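Local coordinates for nodulation fucosyltransferase NodZ (Bradyrhizobium sp., PDB 2OCX), which belongs to the NodZ family of the GT-B clan, enzymes built from two Rossmann-like domains, at residues I281-T286 and I301-S306. Sequence-based numbering, arbitrary orientation.
Sequences IRFPPT and IEFDLS
Ile281 lies beside Ile301 on neighbouring parallel strands, its CG1 4.0 Å from CB of Ile301; both branched, apolar side chains suit a buried sheet, and Ile281 reaches on to Ala204 and Ala208 of helix 192-209. The backbone N of Arg282 donates a nearly straight hydrogen bond of 2.9 Å to O of Ile301. On the other face, the Arg282 side chain runs alongside Glu302, with the guanidinium and carboxylate planes 69° apart. NH1 of Arg282 stays 4.4 Å from OE1 of Glu302, too far for a salt bridge, and a water joins these two atoms instead. Thr290 OG1 and the carbonyl of Ser287 hold NE and NH2 of Arg282, fixing the long, bent chain. A second water bridges O of Arg282 to N of Phe303. Phe283, its ring swung anti to the backbone N (chi1 -156°), brings CE1 within 3.8 Å of CD2 of Phe303, which lies at the edge of the Phe283 ring, near its plane; both flat rings also touch Gln200. After cis Pro284, Pro285 sets CB 3.4 Å from CD of Glu302, whose extended chain also lays its methylenes on the proline. Strand 279-283, helix 291-296 and strand 299-303 form a beta-alpha-beta unit, the repeat of the Rossmann-like domains of GT-B proteins.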
ATOM      1  N   ILE A 281      -0.335   0.896  15.885  1.00 33.76           N
ATOM      2  CA  ILE A 281      -1.753   0.684  16.137  1.00 32.84           C
ATOM      3  C   ILE A 281      -2.449   0.848  14.817  1.00 31.99           C
ATOM      4  O   ILE A 281      -2.332   1.886  14.183  1.00 31.75           O
ATOM      5  CB  ILE A 281      -2.322   1.685  17.165  1.00 32.88           C
ATOM      6  CG1 ILE A 281      -1.809   1.340  18.563  1.00 32.98           C
ATOM      7  CG2 ILE A 281      -3.873   1.660  17.161  1.00 33.99           C
ATOM      8  CD1 ILE A 281      -1.818   2.462  19.494  1.00 35.77           C
ATOM      9  N   ARG A 282      -3.195  -0.183  14.450  1.00 31.18           N
ATOM     10  CA  ARG A 282      -3.870  -0.261  13.177  1.00 30.95           C
ATOM     11  C   ARG A 282      -5.366  -0.081  13.328  1.00 31.35           C
ATOM     12  O   ARG A 282      -6.066  -0.981  13.760  1.00 32.42           O
ATOM     13  CB  ARG A 282      -3.615  -1.613  12.528  1.00 30.65           C
ATOM     14  CG  ARG A 282      -2.207  -1.868  12.115  1.00 30.50           C
ATOM     15  CD  ARG A 282      -2.038  -3.169  11.401  1.00 30.22           C
ATOM     16  NE  ARG A 282      -2.324  -3.046   9.984  1.00 30.97           N
ATOM     17  CZ  ARG A 282      -2.387  -4.065   9.155  1.00 31.58           C
ATOM     18  NH1 ARG A 282      -2.192  -5.288   9.601  1.00 29.86           N
ATOM     19  NH2 ARG A 282      -2.646  -3.864   7.879  1.00 34.57           N
ATOM     20  N   PHE A 283      -5.852   1.079  12.932  1.00 31.16           N
ATOM     21  CA  PHE A 283      -7.257   1.408  13.063  1.00 32.84           C
ATOM     22  C   PHE A 283      -7.825   1.856  11.714  1.00 33.52           C
ATOM     23  O   PHE A 283      -7.902   3.043  11.450  1.00 34.07           O
ATOM     24  CB  PHE A 283      -7.402   2.523  14.098  1.00 32.36           C
ATOM     25  CG  PHE A 283      -8.740   2.585  14.750  1.00 35.85           C
ATOM     26  CD1 PHE A 283      -9.019   1.805  15.851  1.00 38.82           C
ATOM     27  CD2 PHE A 283      -9.723   3.407  14.256  1.00 37.34           C
ATOM     28  CE1 PHE A 283     -10.253   1.850  16.446  1.00 38.59           C
ATOM     29  CE2 PHE A 283     -10.947   3.458  14.847  1.00 40.63           C
ATOM     30  CZ  PHE A 283     -11.219   2.678  15.944  1.00 41.70           C
ATOM     31  N   PRO A 284      -8.200   0.916  10.850  1.00 33.81           N
ATOM     32  CA  PRO A 284      -8.367  -0.494  11.193  1.00 33.24           C
ATOM     33  C   PRO A 284      -7.241  -1.349  10.623  1.00 32.96           C
ATOM     34  O   PRO A 284      -6.468  -0.874   9.811  1.00 31.20           O
ATOM     35  CB  PRO A 284      -9.642  -0.850  10.453  1.00 33.65           C
ATOM     36  CG  PRO A 284      -9.522  -0.088   9.217  1.00 33.10           C
ATOM     37  CD  PRO A 284      -8.867   1.224   9.578  1.00 34.13           C
ATOM     38  N   PRO A 285      -7.189  -2.608  11.035  1.00 32.85           N
ATOM     39  CA  PRO A 285      -6.128  -3.521  10.619  1.00 33.45           C
ATOM     40  C   PRO A 285      -6.426  -4.194   9.288  1.00 33.32           C
ATOM     41  O   PRO A 285      -5.583  -4.903   8.766  1.00 33.02           O
ATOM     42  CB  PRO A 285      -6.116  -4.553  11.739  1.00 34.38           C
ATOM     43  CG  PRO A 285      -7.496  -4.574  12.214  1.00 33.22           C
ATOM     44  CD  PRO A 285      -7.998  -3.180  12.120  1.00 33.33           C
ATOM     45  N   THR A 286      -7.620  -3.968   8.757  1.00 32.29           N
ATOM     46  CA  THR A 286      -7.909  -4.240   7.355  1.00 32.11           C
ATOM     47  C   THR A 286      -7.283  -3.247   6.329  1.00 31.68           C
ATOM     48  O   THR A 286      -7.399  -3.449   5.121  1.00 32.35           O
ATOM     49  CB  THR A 286      -9.400  -4.223   7.111  1.00 31.90           C
ATOM     50  OG1 THR A 286      -9.946  -3.039   7.693  1.00 32.02           O
ATOM     51  CG2 THR A 286     -10.079  -5.455   7.706  1.00 32.44           C
ATOM     52  N   ILE A 301      -0.754  -3.445  17.402  1.00 34.42           N
ATOM     53  CA  ILE A 301      -1.970  -3.441  18.217  1.00 34.23           C
ATOM     54  C   ILE A 301      -3.188  -3.105  17.393  1.00 34.19           C
ATOM     55  O   ILE A 301      -3.190  -2.166  16.593  1.00 33.30           O
ATOM     56  CB  ILE A 301      -1.827  -2.528  19.427  1.00 33.56           C
ATOM     57  CG1 ILE A 301      -0.935  -3.242  20.459  1.00 35.45           C
ATOM     58  CG2 ILE A 301      -3.192  -2.209  20.028  1.00 35.12           C
ATOM     59  CD1 ILE A 301      -0.366  -2.348  21.536  1.00 35.05           C
ATOM     60  N   GLU A 302      -4.225  -3.928  17.550  1.00 35.49           N
ATOM     61  CA  GLU A 302      -5.433  -3.738  16.763  1.00 36.45           C
ATOM     62  C   GLU A 302      -6.642  -4.267  17.466  1.00 37.51           C
ATOM     63  O   GLU A 302      -6.517  -5.059  18.391  1.00 36.69           O
ATOM     64  CB  GLU A 302      -5.288  -4.374  15.393  1.00 35.64           C
ATOM     65  CG  GLU A 302      -5.291  -5.886  15.377  1.00 37.14           C
ATOM     66  CD  GLU A 302      -4.587  -6.471  14.139  1.00 35.09           C
ATOM     67  OE1 GLU A 302      -3.556  -5.949  13.724  1.00 31.91           O
ATOM     68  OE2 GLU A 302      -5.075  -7.448  13.584  1.00 38.06           O
ATOM     69  N   PHE A 303      -7.810  -3.798  17.054  1.00 40.18           N
ATOM     70  CA  PHE A 303      -9.049  -4.404  17.531  1.00 42.72           C
ATOM     71  C   PHE A 303      -9.305  -5.662  16.732  1.00 44.96           C
ATOM     72  O   PHE A 303      -9.162  -5.682  15.510  1.00 43.95           O
ATOM     73  CB  PHE A 303     -10.230  -3.440  17.496  1.00 42.59           C
ATOM     74  CG  PHE A 303     -10.222  -2.492  18.645  1.00 44.34           C
ATOM     75  CD1 PHE A 303     -10.817  -2.837  19.847  1.00 41.06           C
ATOM     76  CD2 PHE A 303      -9.536  -1.286  18.554  1.00 47.21           C
ATOM     77  CE1 PHE A 303     -10.755  -1.983  20.916  1.00 41.90           C
ATOM     78  CE2 PHE A 303      -9.483  -0.425  19.629  1.00 42.33           C
ATOM     79  CZ  PHE A 303     -10.081  -0.780  20.803  1.00 39.83           C
ATOM     80  N   ASP A 304      -9.676  -6.699  17.474  1.00 48.23           N
ATOM     81  CA  ASP A 304      -9.811  -8.051  16.972  1.00 51.24           C
ATOM     82  C   ASP A 304     -11.078  -8.163  16.088  1.00 52.17           C
ATOM     83  O   ASP A 304     -12.187  -7.885  16.552  1.00 52.13           O
ATOM     84  CB  ASP A 304      -9.863  -8.996  18.199  1.00 51.10           C
ATOM     85  CG  ASP A 304      -9.782 -10.475  17.841  1.00 53.18           C
ATOM     86  OD1 ASP A 304      -9.695 -10.833  16.644  1.00 60.36           O
ATOM     87  OD2 ASP A 304      -9.812 -11.299  18.778  1.00 53.81           O
ATOM     88  N   LEU A 305     -10.894  -8.532  14.813  1.00 53.55           N
ATOM     89  CA  LEU A 305     -12.021  -8.890  13.927  1.00 54.44           C
ATOM     90  C   LEU A 305     -12.843 -10.027  14.552  1.00 54.83           C
ATOM     91  O   LEU A 305     -14.059  -9.873  14.783  1.00 55.36           O
ATOM     92  N   SER A 306     -12.181 -11.147  14.854  1.00 54.97           N
ATOM     93  CA  SER A 306     -12.869 -12.332  15.449  1.00 55.23           C
ATOM     94  C   SER A 306     -13.513 -12.105  16.838  1.00 55.06           C
ATOM     95  O   SER A 306     -14.405 -12.843  17.226  1.00 54.78           O
TER
HETATM   96  O   HOH W   1      -8.097  -1.468  15.358  1.00 39.20           O
HETATM   97  O   HOH W   2      -2.283  -6.921  11.806  1.00 41.21           O